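Side-chain contacts in type II secretion ATPase XpsE (Xanthomonas campestris, PDB 2D28), which belongs to the type II secretion ATPase family and is represented here by its N-terminal domain, built from a helical part and a small alpha/beta part: residues A[11-16]-A[55-60]; A[86-91]-A[142-147]; A[92-97]-A[115-120]; A[99-104]-A[126-131]. The protein carries 1 engineered substitution. All coordinates share one frame; numbering follows the deposited sequence.

The four contacts run from buried apolar packing to the protein surface. Interaction 1, buried, packs a threonine against alanine and leucine between two helices of the helical part and lies across the chain's centre from interactions 2 and 4. Interactions 2 and 3 share helix 88-94, and the Lys92–Glu145 salt bridge connects them: the former is buried aliphatic packing, the latter is partly buried and adds aromatic rings. Interaction 4 lies at the surface, where a carboxylate, a guanidinium and a backbone carbonyl rest against carbon atoms. It shares strand 96-102 with interaction 3 and touches interaction 2 through Val99 and Leu143. Interactions 3 and 4 both reach the three-stranded sheet.

Interaction 1. Residues A[11-16]-A[55-60]; sequences VEALLE and AETCAE
Thr57 pushes its two branches against Ala13 and Leu14, and these three residues make up the contact. Its torsion explains the division of labour: with OG1 beside the backbone N (chi1 -54°) and CG2 therefore anti to it, the methyl reaches the backbone side of the facing helix while the hydroxyl is turned to the leucine. Thr57 CG2 lies 3.5 Å from Ala13 CB and 3.9 Å from Leu14 N, so it sits close over the helix surface. Leu14 answers with one branch: its CD2 comes to 3.4 Å from Thr57 OG1 and 4.0 Å from Thr57 CB, the two side chains crossing at a slant. The CA atoms of Leu14 and Thr57 stand only 6.6 Å apart, a close approach for two helices and consistent with the short side chains of Ala13 and Thr57. This is helix-to-helix packing, joining helix 6-16 to helix 51-62 in the helical part of the N-terminal domain. The threonine hydroxyl is buried but not wasted: it is hydrogen-bonded to the carbonyl of Asp53 one turn earlier in its own helix and to Arg19 NH1, which helps to fix the rotation of the side chain. On the inner side Leu14 continues into an apolar cluster with Leu20 and Leu40, and Thr57 also touches Ile10. Past Ala13, which is partly exposed, the packing gives way to charge. There the exposed Glu60 has a salt bridge with Arg19, the same arginine that binds the threonine, and, further from the interface, Glu12 pairs with Arg4.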
loop_
_atom_site.group_PDB
_atom_site.type_symbol
_atom_site.label_atom_id
_atom_site.label_comp_id
_atom_site.label_asym_id
_atom_site.label_seq_id
_atom_site.Cartn_x
_atom_site.Cartn_y
_atom_site.Cartn_z
ATOM N N VAL A 11 10.427 -8.588 -2.887
ATOM C CA VAL A 11 11.853 -8.365 -2.990
ATOM C C VAL A 11 12.487 -9.194 -4.107
ATOM O O VAL A 11 13.261 -8.682 -4.895
ATOM C CB VAL A 11 12.570 -8.662 -1.655
ATOM C CG1 VAL A 11 14.098 -8.582 -1.828
ATOM C CG2 VAL A 11 12.164 -7.660 -0.630
ATOM N N GLU A 12 12.146 -10.491 -4.205
ATOM C CA GLU A 12 12.690 -11.316 -5.253
ATOM C C GLU A 12 12.293 -10.809 -6.656
ATOM O O GLU A 12 13.080 -10.802 -7.582
ATOM C CB GLU A 12 12.195 -12.761 -5.069
ATOM C CG GLU A 12 12.295 -13.546 -6.369
ATOM C CD GLU A 12 11.570 -14.887 -6.325
ATOM O OE1 GLU A 12 10.309 -14.927 -6.511
ATOM O OE2 GLU A 12 12.271 -15.900 -6.089
ATOM N N ALA A 13 11.044 -10.381 -6.817
ATOM C CA ALA A 13 10.590 -9.844 -8.052
ATOM C C ALA A 13 11.235 -8.465 -8.388
ATOM O O ALA A 13 11.498 -8.180 -9.549
ATOM C CB ALA A 13 9.065 -9.726 -8.081
ATOM N N LEU A 14 11.457 -7.615 -7.390
ATOM C CA LEU A 14 12.238 -6.396 -7.590
ATOM C C LEU A 14 13.637 -6.668 -8.213
ATOM O O LEU A 14 14.030 -6.011 -9.205
ATOM C CB LEU A 14 12.416 -5.640 -6.282
ATOM C CG LEU A 14 11.151 -4.864 -5.872
ATOM C CD1 LEU A 14 11.310 -4.445 -4.461
ATOM C CD2 LEU A 14 10.838 -3.653 -6.807
ATOM N N LEU A 15 14.328 -7.638 -7.676
ATOM C CA LEU A 15 15.657 -8.032 -8.217
ATOM C C LEU A 15 15.584 -8.559 -9.614
ATOM O O LEU A 15 16.275 -8.084 -10.487
ATOM C CB LEU A 15 16.300 -9.083 -7.353
ATOM C CG LEU A 15 16.738 -8.575 -6.000
ATOM C CD1 LEU A 15 16.971 -9.870 -5.241
ATOM C CD2 LEU A 15 18.022 -7.753 -6.050
ATOM N N GLU A 16 14.661 -9.488 -9.833
ATOM C CA GLU A 16 14.558 -10.173 -11.112
ATOM C C GLU A 16 14.146 -9.205 -12.209
ATOM O O GLU A 16 14.603 -9.293 -13.321
ATOM C CB GLU A 16 13.555 -11.293 -10.958
ATOM C CG GLU A 16 12.534 -11.379 -12.109
ATOM C CD GLU A 16 13.108 -12.175 -13.202
ATOM O OE1 GLU A 16 14.019 -12.950 -12.852
ATOM O OE2 GLU A 16 12.717 -12.016 -14.363
ATOM N N ALA A 55 4.964 -0.086 -5.940
ATOM C CA ALA A 55 3.544 -0.320 -6.290
ATOM C C ALA A 55 3.400 -1.408 -7.350
ATOM O O ALA A 55 2.588 -2.382 -7.226
ATOM C CB ALA A 55 2.870 0.991 -6.788
ATOM N N GLU A 56 4.143 -1.245 -8.449
ATOM C CA GLU A 56 4.102 -2.223 -9.519
ATOM C C GLU A 56 4.293 -3.667 -9.135
ATOM O O GLU A 56 3.507 -4.594 -9.541
ATOM C CB GLU A 56 5.199 -1.898 -10.555
ATOM C CG GLU A 56 5.103 -2.784 -11.802
ATOM C CD GLU A 56 4.246 -2.180 -12.903
ATOM O OE1 GLU A 56 3.539 -1.155 -12.616
ATOM O OE2 GLU A 56 4.305 -2.715 -14.051
ATOM N N THR A 57 5.344 -3.870 -8.343
ATOM C CA THR A 57 5.731 -5.173 -7.934
ATOM C C THR A 57 4.740 -5.777 -6.928
ATOM O O THR A 57 4.458 -6.964 -6.998
ATOM C CB THR A 57 7.153 -5.123 -7.394
ATOM O OG1 THR A 57 7.950 -4.510 -8.420
ATOM C CG2 THR A 57 7.694 -6.572 -7.256
ATOM N N CYS A 58 4.305 -4.973 -5.945
ATOM C CA CYS A 58 3.247 -5.385 -5.031
ATOM C C CYS A 58 2.042 -5.889 -5.844
ATOM O O CYS A 58 1.514 -6.966 -5.597
ATOM C CB CYS A 58 2.829 -4.203 -4.158
ATOM S SG CYS A 58 3.984 -3.839 -2.870
ATOM N N ALA A 59 1.659 -5.158 -6.873
ATOM C CA ALA A 59 0.515 -5.532 -7.673
ATOM C C ALA A 59 0.723 -6.820 -8.450
ATOM O O ALA A 59 -0.159 -7.664 -8.455
ATOM C CB ALA A 59 0.160 -4.424 -8.607
ATOM N N GLU A 60 1.906 -7.012 -9.031
ATOM C CA GLU A 60 2.221 -8.249 -9.718
ATOM C C GLU A 60 2.177 -9.382 -8.795
ATOM O O GLU A 60 1.711 -10.415 -9.167
ATOM C CB GLU A 60 3.632 -8.308 -10.323
ATOM C CG GLU A 60 3.874 -7.398 -11.480
ATOM C CD GLU A 60 5.387 -7.218 -11.805
ATOM O OE1 GLU A 60 6.338 -7.604 -11.040
ATOM O OE2 GLU A 60 5.626 -6.724 -12.892
#

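Interaction 2. Residues A[86-91]-A[142-147]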
loop_
_atom_site.group_PDB
_atom_site.type_symbol
_atom_site.label_atom_id
_atom_site.label_comp_id
_atom_site.label_asym_id
_atom_site.label_seq_id
_atom_site.Cartn_x
_atom_site.Cartn_y
_atom_site.Cartn_z
ATOM N N LEU A 86 -11.601 4.365 11.314
ATOM C CA LEU A 86 -10.341 4.824 10.730
ATOM C C LEU A 86 -10.167 6.312 10.969
ATOM O O LEU A 86 -10.894 7.129 10.409
ATOM C CB LEU A 86 -10.295 4.561 9.197
ATOM C CG LEU A 86 -10.516 3.092 8.745
ATOM C CD1 LEU A 86 -10.257 2.924 7.274
ATOM C CD2 LEU A 86 -9.643 2.126 9.555
ATOM N N SER A 87 -9.190 6.654 11.787
ATOM C CA SER A 87 -8.921 8.052 12.045
ATOM C C SER A 87 -8.100 8.573 10.884
ATOM O O SER A 87 -7.451 7.793 10.138
ATOM C CB SER A 87 -8.123 8.251 13.332
ATOM O OG SER A 87 -6.925 7.553 13.286
ATOM N N LEU A 88 -8.112 9.894 10.735
ATOM C CA LEU A 88 -7.249 10.521 9.723
ATOM C C LEU A 88 -5.811 10.142 9.941
ATOM O O LEU A 88 -5.114 9.787 9.012
ATOM C CB LEU A 88 -7.455 12.028 9.694
ATOM C CG LEU A 88 -6.529 12.804 8.736
ATOM C CD1 LEU A 88 -6.783 12.369 7.261
ATOM C CD2 LEU A 88 -6.727 14.298 8.914
ATOM N N ARG A 89 -5.380 10.123 11.228
ATOM C CA ARG A 89 -4.033 9.749 11.576
ATOM C C ARG A 89 -3.674 8.333 11.094
ATOM O O ARG A 89 -2.625 8.121 10.608
ATOM C CB ARG A 89 -3.844 9.786 13.118
ATOM C CG ARG A 89 -2.393 9.579 13.578
ATOM C CD ARG A 89 -2.276 8.969 14.959
ATOM N NE ARG A 89 -2.906 7.649 14.935
ATOM C CZ ARG A 89 -2.312 6.530 14.588
ATOM N NH1 ARG A 89 -1.020 6.527 14.284
ATOM N NH2 ARG A 89 -3.018 5.379 14.548
ATOM N N PHE A 90 -4.536 7.371 11.354
ATOM C CA PHE A 90 -4.361 5.988 10.920
ATOM C C PHE A 90 -4.128 5.947 9.394
ATOM O O PHE A 90 -3.218 5.306 8.914
ATOM C CB PHE A 90 -5.631 5.168 11.276
ATOM C CG PHE A 90 -5.537 3.744 10.925
ATOM C CD1 PHE A 90 -5.216 2.771 11.900
ATOM C CD2 PHE A 90 -5.783 3.314 9.622
ATOM C CE1 PHE A 90 -5.111 1.425 11.567
ATOM C CE2 PHE A 90 -5.655 1.937 9.267
ATOM C CZ PHE A 90 -5.299 1.002 10.245
ATOM N N LEU A 91 -4.996 6.590 8.637
ATOM C CA LEU A 91 -4.778 6.684 7.167
ATOM C C LEU A 91 -3.377 7.138 6.784
ATOM O O LEU A 91 -2.695 6.509 5.923
ATOM C CB LEU A 91 -5.830 7.592 6.535
ATOM C CG LEU A 91 -7.288 7.230 6.786
ATOM C CD1 LEU A 91 -8.167 8.196 5.982
ATOM C CD2 LEU A 91 -7.631 5.796 6.525
ATOM N N ASP A 142 -1.366 12.282 -0.892
ATOM C CA ASP A 142 -1.899 13.498 -1.486
ATOM C C ASP A 142 -3.412 13.485 -1.441
ATOM O O ASP A 142 -4.051 14.448 -1.020
ATOM C CB ASP A 142 -1.433 13.609 -2.945
ATOM C CG ASP A 142 -0.007 14.100 -3.089
ATOM O OD1 ASP A 142 0.689 14.437 -2.120
ATOM O OD2 ASP A 142 0.522 14.125 -4.182
ATOM N N LEU A 143 -4.026 12.361 -1.805
ATOM C CA LEU A 143 -5.475 12.238 -1.776
ATOM C C LEU A 143 -5.988 12.347 -0.339
ATOM O O LEU A 143 -7.042 13.010 -0.079
ATOM C CB LEU A 143 -5.972 10.896 -2.341
ATOM C CG LEU A 143 -7.490 10.764 -2.361
ATOM C CD1 LEU A 143 -8.001 11.514 -3.543
ATOM C CD2 LEU A 143 -7.897 9.338 -2.416
ATOM N N ILE A 144 -5.308 11.687 0.610
ATOM C CA ILE A 144 -5.766 11.745 2.007
ATOM C C ILE A 144 -5.866 13.234 2.405
ATOM O O ILE A 144 -6.900 13.617 2.939
ATOM C CB ILE A 144 -4.857 11.019 2.970
ATOM C CG1 ILE A 144 -4.930 9.483 2.744
ATOM C CG2 ILE A 144 -5.233 11.383 4.467
ATOM C CD1 ILE A 144 -3.726 8.719 3.278
ATOM N N GLU A 145 -4.844 14.025 2.123
ATOM C CA GLU A 145 -4.804 15.431 2.529
ATOM C C GLU A 145 -5.827 16.302 1.793
ATOM O O GLU A 145 -6.449 17.208 2.400
ATOM C CB GLU A 145 -3.427 16.046 2.294
ATOM C CG GLU A 145 -3.231 17.449 2.902
ATOM C CD GLU A 145 -3.687 17.484 4.354
ATOM O OE1 GLU A 145 -3.088 16.758 5.177
ATOM O OE2 GLU A 145 -4.688 18.184 4.673
ATOM N N ARG A 146 -5.948 16.077 0.492
ATOM C CA ARG A 146 -6.889 16.776 -0.343
ATOM C C ARG A 146 -8.304 16.510 0.096
ATOM O O ARG A 146 -9.128 17.423 0.241
ATOM C CB ARG A 146 -6.667 16.332 -1.790
ATOM C CG ARG A 146 -7.692 16.792 -2.750
ATOM C CD ARG A 146 -7.148 16.749 -4.148
ATOM N NE ARG A 146 -7.712 15.653 -4.893
ATOM C CZ ARG A 146 -7.079 14.586 -5.370
ATOM N NH1 ARG A 146 -5.760 14.368 -5.171
ATOM N NH2 ARG A 146 -7.807 13.718 -6.089
ATOM N N TRP A 147 -8.595 15.253 0.367
ATOM C CA TRP A 147 -9.916 14.898 0.760
ATOM C C TRP A 147 -10.177 15.274 2.231
ATOM O O TRP A 147 -11.351 15.521 2.575
ATOM C CB TRP A 147 -10.174 13.418 0.543
ATOM C CG TRP A 147 -10.544 13.062 -0.827
ATOM C CD1 TRP A 147 -10.524 13.876 -1.955
ATOM C CD2 TRP A 147 -11.038 11.804 -1.252
ATOM N NE1 TRP A 147 -10.991 13.177 -3.035
ATOM C CE2 TRP A 147 -11.313 11.899 -2.631
ATOM C CE3 TRP A 147 -11.297 10.585 -0.598
ATOM C CZ2 TRP A 147 -11.808 10.821 -3.362
ATOM C CZ3 TRP A 147 -11.800 9.540 -1.302
ATOM C CH2 TRP A 147 -12.055 9.650 -2.682
#
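On the helix that presents Ile144 to Leu88 and Leu91, two flat groups use the same methyl: Leu143 CD1 lies over one face of the Trp147 indole, 3.4 Å above its plane, and over one face of the Arg146 guanidinium, in both cases displaced toward the rim. At the rims of these groups, Trp147 NE1 and Arg146 NH2 both bond to the carbonyl of Gly73, tying the end of helix 137-147 to the loop around Gly73, which lies before helix 88-94 in the chain. Ile144, the next residue after Leu143, turns toward helix 88-94 and meets it with two separate branches. Its CG2 methyl is pressed to 3.3 Å against Leu88 CD1, tighter than ordinary carbon contact, the two side chains passing at a slant. Leu88 gets there with CG anti to the backbone N (chi1 176°), which swings the isobutyl group over to the isoleucine. The other arm ends in CD1, which rests 3.6 Å from the carbonyl oxygen of Leu91 and 4.0 Å from Leu91 CB. Ser87 is the N-cap of the leucine-bearing helix, its OG accepting from Phe90 N at 3.1 Å. The buried pairing thus holds helix 137-147 against helix 88-94, with Glu145 bridged to Lys92 alongside, while Leu91 and Leu143 carry the packing on to Leu96 and Val99 of strand 96-102.

Interaction 3. Residues A[92-97]-A[115-120]; sequences KQFHLC and DDYAID
Phe94 meets Ala118 and Tyr117 of helix 116-126, and Leu96 adds a lighter touch. The apolar contacts converge on the alanine methyl: Ala118 CB comes to 3.6 Å from Phe94 CD1 and 4.0 Å from Phe94 CE1, meeting the ring obliquely. Leu96 CD2 approaches the same methyl only to 4.5 Å, so that the alanine is touched by two residues, one from the last turn of helix 88-94, the other the first residue of strand 96-102. With CG anti to its own carbonyl carbon (chi1 -74°), the phenylalanine ring is directed at helix 116-126.

Between the rings, the contact is made by the far end of Phe94: CZ lies 4.1 Å from Tyr117 CE2, close to the plane of the tyrosine ring and at its edge. The two side chains pass obliquely, and Tyr117 stays on the exposed side. Gln93 CG sits 4.0 Å above one face of the Phe94 ring, near its rim.

Polar interactions serve the ends of the helices. Asp115 is the N-cap of helix 116-126: its OD1 accepts from Ala118 N at 3.2 Å, the N-H arriving 66° out of the carboxylate plane. On the other side, His95 adopts a positive phi where helix 88-94 ends, and its ND1 bonds to Asp141.

This contact joins the start of helix 116-126 to the end of helix 88-94 and the beginning of strand 96-102. Leu96 goes on to touch Leu108 of strand 105-110, and Ile119 packs on Ile110 of that strand, while Cys97 faces helix 137-147.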
loop_
_atom_site.group_PDB
_atom_site.type_symbol
_atom_site.label_atom_id
_atom_site.label_comp_id
_atom_site.label_asym_id
_atom_site.label_seq_id
_atom_site.Cartn_x
_atom_site.Cartn_y
_atom_site.Cartn_z
ATOM N N LYS A 92 -2.927 8.217 7.439
ATOM C CA LYS A 92 -1.603 8.761 7.185
ATOM C C LYS A 92 -0.493 7.841 7.629
ATOM O O LYS A 92 0.476 7.642 6.880
ATOM C CB LYS A 92 -1.421 10.179 7.731
ATOM C CG LYS A 92 -2.336 11.176 7.196
ATOM C CD LYS A 92 -2.115 12.598 7.869
ATOM C CE LYS A 92 -3.123 13.505 7.362
ATOM N NZ LYS A 92 -2.548 14.734 6.722
ATOM N N GLN A 93 -0.592 7.242 8.809
ATOM C CA GLN A 93 0.435 6.340 9.253
ATOM C C GLN A 93 0.564 5.119 8.359
ATOM O O GLN A 93 1.680 4.634 8.118
ATOM C CB GLN A 93 0.112 5.813 10.686
ATOM C CG GLN A 93 1.089 4.845 11.144
ATOM C CD GLN A 93 0.650 4.017 12.367
ATOM O OE1 GLN A 93 -0.310 4.366 13.053
ATOM N NE2 GLN A 93 1.361 2.944 12.632
ATOM N N PHE A 94 -0.566 4.560 7.935
ATOM C CA PHE A 94 -0.498 3.286 7.167
ATOM C C PHE A 94 -0.452 3.502 5.637
ATOM O O PHE A 94 -0.249 2.496 4.846
ATOM C CB PHE A 94 -1.655 2.392 7.608
ATOM C CG PHE A 94 -1.423 1.780 8.983
ATOM C CD1 PHE A 94 -0.533 0.682 9.148
ATOM C CD2 PHE A 94 -1.980 2.354 10.088
ATOM C CE1 PHE A 94 -0.308 0.165 10.428
ATOM C CE2 PHE A 94 -1.695 1.853 11.390
ATOM C CZ PHE A 94 -0.876 0.747 11.533
ATOM N N HIS A 95 -0.689 4.761 5.225
ATOM C CA HIS A 95 -0.717 5.195 3.810
ATOM C C HIS A 95 -1.743 4.390 3.065
ATOM O O HIS A 95 -1.427 3.612 2.145
ATOM C CB HIS A 95 0.647 5.034 3.123
ATOM C CG HIS A 95 1.772 5.706 3.846
ATOM N ND1 HIS A 95 2.058 7.051 3.709
ATOM C CD2 HIS A 95 2.564 5.249 4.849
ATOM C CE1 HIS A 95 3.053 7.365 4.542
ATOM N NE2 HIS A 95 3.377 6.284 5.233
ATOM N N LEU A 96 -2.998 4.479 3.492
ATOM C CA LEU A 96 -4.060 3.794 2.765
ATOM C C LEU A 96 -5.309 4.690 2.973
ATOM O O LEU A 96 -5.319 5.567 3.849
ATOM C CB LEU A 96 -4.290 2.428 3.359
ATOM C CG LEU A 96 -4.368 2.237 4.861
ATOM C CD1 LEU A 96 -5.744 2.576 5.387
ATOM C CD2 LEU A 96 -4.089 0.778 5.247
ATOM N N CYS A 97 -6.304 4.517 2.147
ATOM C CA CYS A 97 -7.419 5.463 2.039
ATOM C C CYS A 97 -8.685 4.829 1.451
ATOM O O CYS A 97 -8.633 4.288 0.367
ATOM C CB CYS A 97 -7.005 6.647 1.155
ATOM S SG CYS A 97 -8.232 8.026 1.331
ATOM N N ASP A 115 1.010 -5.977 3.854
ATOM C CA ASP A 115 1.050 -5.758 5.297
ATOM C C ASP A 115 -0.273 -6.250 5.904
ATOM O O ASP A 115 -1.254 -5.517 5.977
ATOM C CB ASP A 115 1.322 -4.271 5.591
ATOM C CG ASP A 115 1.529 -4.002 7.054
ATOM O OD1 ASP A 115 1.115 -4.860 7.892
ATOM O OD2 ASP A 115 2.039 -2.924 7.381
ATOM N N ASP A 116 -0.276 -7.532 6.234
ATOM C CA ASP A 116 -1.446 -8.183 6.730
ATOM C C ASP A 116 -1.901 -7.589 8.099
ATOM O O ASP A 116 -3.077 -7.593 8.386
ATOM C CB ASP A 116 -1.232 -9.705 6.804
ATOM C CG ASP A 116 -0.131 -10.094 7.697
ATOM O OD1 ASP A 116 1.038 -9.977 7.254
ATOM O OD2 ASP A 116 -0.341 -10.545 8.870
ATOM N N TYR A 117 -0.982 -7.020 8.869
ATOM C CA TYR A 117 -1.359 -6.337 10.133
ATOM C C TYR A 117 -2.265 -5.139 9.864
ATOM O O TYR A 117 -3.346 -4.993 10.428
ATOM C CB TYR A 117 -0.074 -5.878 10.886
ATOM C CG TYR A 117 -0.384 -5.104 12.140
ATOM C CD1 TYR A 117 -0.693 -5.770 13.351
ATOM C CD2 TYR A 117 -0.587 -3.744 12.083
ATOM C CE1 TYR A 117 -1.056 -5.015 14.497
ATOM C CE2 TYR A 117 -0.944 -3.018 13.190
ATOM C CZ TYR A 117 -1.189 -3.671 14.406
ATOM O OH TYR A 117 -1.592 -2.904 15.489
ATOM N N ALA A 118 -1.872 -4.305 8.909
ATOM C CA ALA A 118 -2.647 -3.156 8.564
ATOM C C ALA A 118 -3.997 -3.505 7.971
ATOM O O ALA A 118 -5.002 -2.895 8.308
ATOM C CB ALA A 118 -1.857 -2.269 7.603
ATOM N N ILE A 119 -3.997 -4.460 7.045
ATOM C CA ILE A 119 -5.220 -4.853 6.422
ATOM C C ILE A 119 -6.172 -5.448 7.438
ATOM O O ILE A 119 -7.342 -5.151 7.338
ATOM C CB ILE A 119 -4.937 -5.910 5.286
ATOM C CG1 ILE A 119 -4.267 -5.227 4.105
ATOM C CG2 ILE A 119 -6.191 -6.769 4.876
ATOM C CD1 ILE A 119 -3.467 -6.137 3.250
ATOM N N ASP A 120 -5.681 -6.366 8.294
ATOM C CA ASP A 120 -6.537 -6.952 9.327
ATOM C C ASP A 120 -7.058 -5.882 10.315
ATOM O O ASP A 120 -8.216 -5.928 10.721
ATOM C CB ASP A 120 -5.852 -8.138 10.001
ATOM C CG ASP A 120 -5.748 -9.336 9.099
ATOM O OD1 ASP A 120 -6.294 -9.296 7.943
ATOM O OD2 ASP A 120 -5.013 -10.293 9.414
#

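Interaction 4. Residues A[99-104]-A[126-131]; sequences VGERDG and TGLPLL
Glu101 reaches Leu128 through an unusual first torsion (chi1 -123°, far from a staggered position) followed by an extended chain, whereas Arg102 bends at chi3 (-59°) to reach Leu131. Glu101 OE1 lies 3.5 Å from Leu128 CD1 and 3.9 Å from Leu128 CD2, so the carboxylate rests on the fork of the leucine, the two side chains crossing nearly at right angles. A cacodylate ion is bound about 3 Å from the glutamate side chain. On the other flank Arg102 NH2 approaches Leu131 CD2 to 3.6 Å, meeting it obliquely, while its NE forms a salt bridge that helps to fix the guanidinium beside Asp107 of strand 105-110. At the turn, the carbonyl oxygen of Gly104 comes within 3.1 Å of Pro129 CG, a short contact where the hairpin turn lies beside the proline ring. Before it, Thr126 OG1 accepts from Leu128 N in an ST turn where helix 116-126 ends. Strand 105-110 runs between strands 96-102 and 130-134, so these surface contacts reach across the central strand near one end of the three-stranded mixed sheet: a beta hairpin followed by a beta-alpha-beta crossover through helix 116-126.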
loop_
_atom_site.group_PDB
_atom_site.type_symbol
_atom_site.label_atom_id
_atom_site.label_comp_id
_atom_site.label_asym_id
_atom_site.label_seq_id
_atom_site.Cartn_x
_atom_site.Cartn_y
_atom_site.Cartn_z
ATOM N N VAL A 99 -11.768 4.737 -0.746
ATOM C CA VAL A 99 -12.097 5.546 -1.948
ATOM C C VAL A 99 -13.479 5.318 -2.540
ATOM O O VAL A 99 -13.866 6.021 -3.508
ATOM C CB VAL A 99 -11.032 5.462 -3.050
ATOM C CG1 VAL A 99 -9.759 6.041 -2.542
ATOM C CG2 VAL A 99 -10.776 4.015 -3.539
ATOM N N GLY A 100 -14.221 4.372 -1.987
ATOM C CA GLY A 100 -15.549 4.087 -2.480
ATOM C C GLY A 100 -16.083 2.834 -1.840
ATOM O O GLY A 100 -15.353 2.106 -1.259
ATOM N N GLU A 101 -17.369 2.588 -2.020
ATOM C CA GLU A 101 -18.036 1.413 -1.539
ATOM C C GLU A 101 -18.953 0.930 -2.679
ATOM O O GLU A 101 -19.779 1.723 -3.168
ATOM C CB GLU A 101 -18.834 1.788 -0.307
ATOM C CG GLU A 101 -18.521 1.007 0.933
ATOM C CD GLU A 101 -19.325 1.430 2.174
ATOM O OE1 GLU A 101 -19.837 0.541 2.878
ATOM O OE2 GLU A 101 -19.446 2.641 2.462
ATOM N N ARG A 102 -18.743 -0.290 -3.165
ATOM C CA ARG A 102 -19.484 -0.847 -4.317
ATOM C C ARG A 102 -19.719 -2.373 -4.116
ATOM O O ARG A 102 -18.822 -3.138 -3.686
ATOM C CB ARG A 102 -18.762 -0.631 -5.641
ATOM C CG ARG A 102 -18.334 0.803 -6.014
ATOM C CD ARG A 102 -17.341 0.871 -7.217
ATOM N NE ARG A 102 -16.093 0.118 -6.961
ATOM C CZ ARG A 102 -15.452 -0.649 -7.821
ATOM N NH1 ARG A 102 -15.883 -0.820 -9.062
ATOM N NH2 ARG A 102 -14.351 -1.272 -7.445
ATOM N N ASP A 103 -20.942 -2.816 -4.443
ATOM C CA ASP A 103 -21.393 -4.202 -4.253
ATOM C C ASP A 103 -21.030 -4.773 -2.887
ATOM O O ASP A 103 -20.631 -5.922 -2.757
ATOM C CB ASP A 103 -20.929 -5.125 -5.376
ATOM C CG ASP A 103 -21.598 -4.798 -6.722
ATOM O OD1 ASP A 103 -22.644 -4.123 -6.711
ATOM O OD2 ASP A 103 -21.083 -5.117 -7.815
ATOM N N GLY A 104 -21.217 -3.961 -1.854
ATOM C CA GLY A 104 -20.994 -4.404 -0.518
ATOM C C GLY A 104 -19.544 -4.529 -0.070
ATOM O O GLY A 104 -19.257 -5.076 1.020
ATOM N N THR A 126 -13.442 -1.443 10.453
ATOM C CA THR A 126 -14.568 -0.980 9.618
ATOM C C THR A 126 -15.700 -1.961 9.678
ATOM O O THR A 126 -16.874 -1.602 9.500
ATOM C CB THR A 126 -14.172 -0.786 8.119
ATOM O OG1 THR A 126 -13.601 -2.022 7.613
ATOM C CG2 THR A 126 -13.062 0.288 7.938
ATOM N N GLY A 127 -15.368 -3.209 9.925
ATOM C CA GLY A 127 -16.323 -4.286 9.786
ATOM C C GLY A 127 -16.832 -4.510 8.368
ATOM O O GLY A 127 -17.845 -5.172 8.200
ATOM N N LEU A 128 -16.114 -4.012 7.366
ATOM C CA LEU A 128 -16.517 -4.116 5.945
ATOM C C LEU A 128 -15.598 -5.023 5.179
ATOM O O LEU A 128 -14.384 -5.081 5.449
ATOM C CB LEU A 128 -16.518 -2.747 5.243
ATOM C CG LEU A 128 -17.629 -1.815 5.763
ATOM C CD1 LEU A 128 -17.476 -0.420 5.241
ATOM C CD2 LEU A 128 -19.083 -2.316 5.443
ATOM N N PRO A 129 -16.144 -5.748 4.209
ATOM C CA PRO A 129 -15.271 -6.493 3.301
ATOM C C PRO A 129 -14.545 -5.494 2.388
ATOM O O PRO A 129 -15.107 -4.472 2.030
ATOM C CB PRO A 129 -16.192 -7.457 2.584
ATOM C CG PRO A 129 -17.597 -7.030 2.826
ATOM C CD PRO A 129 -17.581 -5.997 3.971
ATOM N N LEU A 130 -13.254 -5.716 2.162
ATOM C CA LEU A 130 -12.402 -4.809 1.410
ATOM C C LEU A 130 -12.181 -5.303 0.000
ATOM O O LEU A 130 -12.108 -6.531 -0.224
ATOM C CB LEU A 130 -11.010 -4.724 2.077
ATOM C CG LEU A 130 -11.035 -4.407 3.616
ATOM C CD1 LEU A 130 -9.640 -4.232 4.157
ATOM C CD2 LEU A 130 -11.795 -3.133 3.934
ATOM N N LEU A 131 -11.979 -4.346 -0.905
ATOM C CA LEU A 131 -11.381 -4.599 -2.208
ATOM C C LEU A 131 -10.139 -3.719 -2.268
ATOM O O LEU A 131 -10.224 -2.520 -2.178
ATOM C CB LEU A 131 -12.355 -4.258 -3.344
ATOM C CG LEU A 131 -12.121 -4.819 -4.750
ATOM C CD1 LEU A 131 -12.216 -6.342 -4.792
ATOM C CD2 LEU A 131 -13.132 -4.213 -5.686
#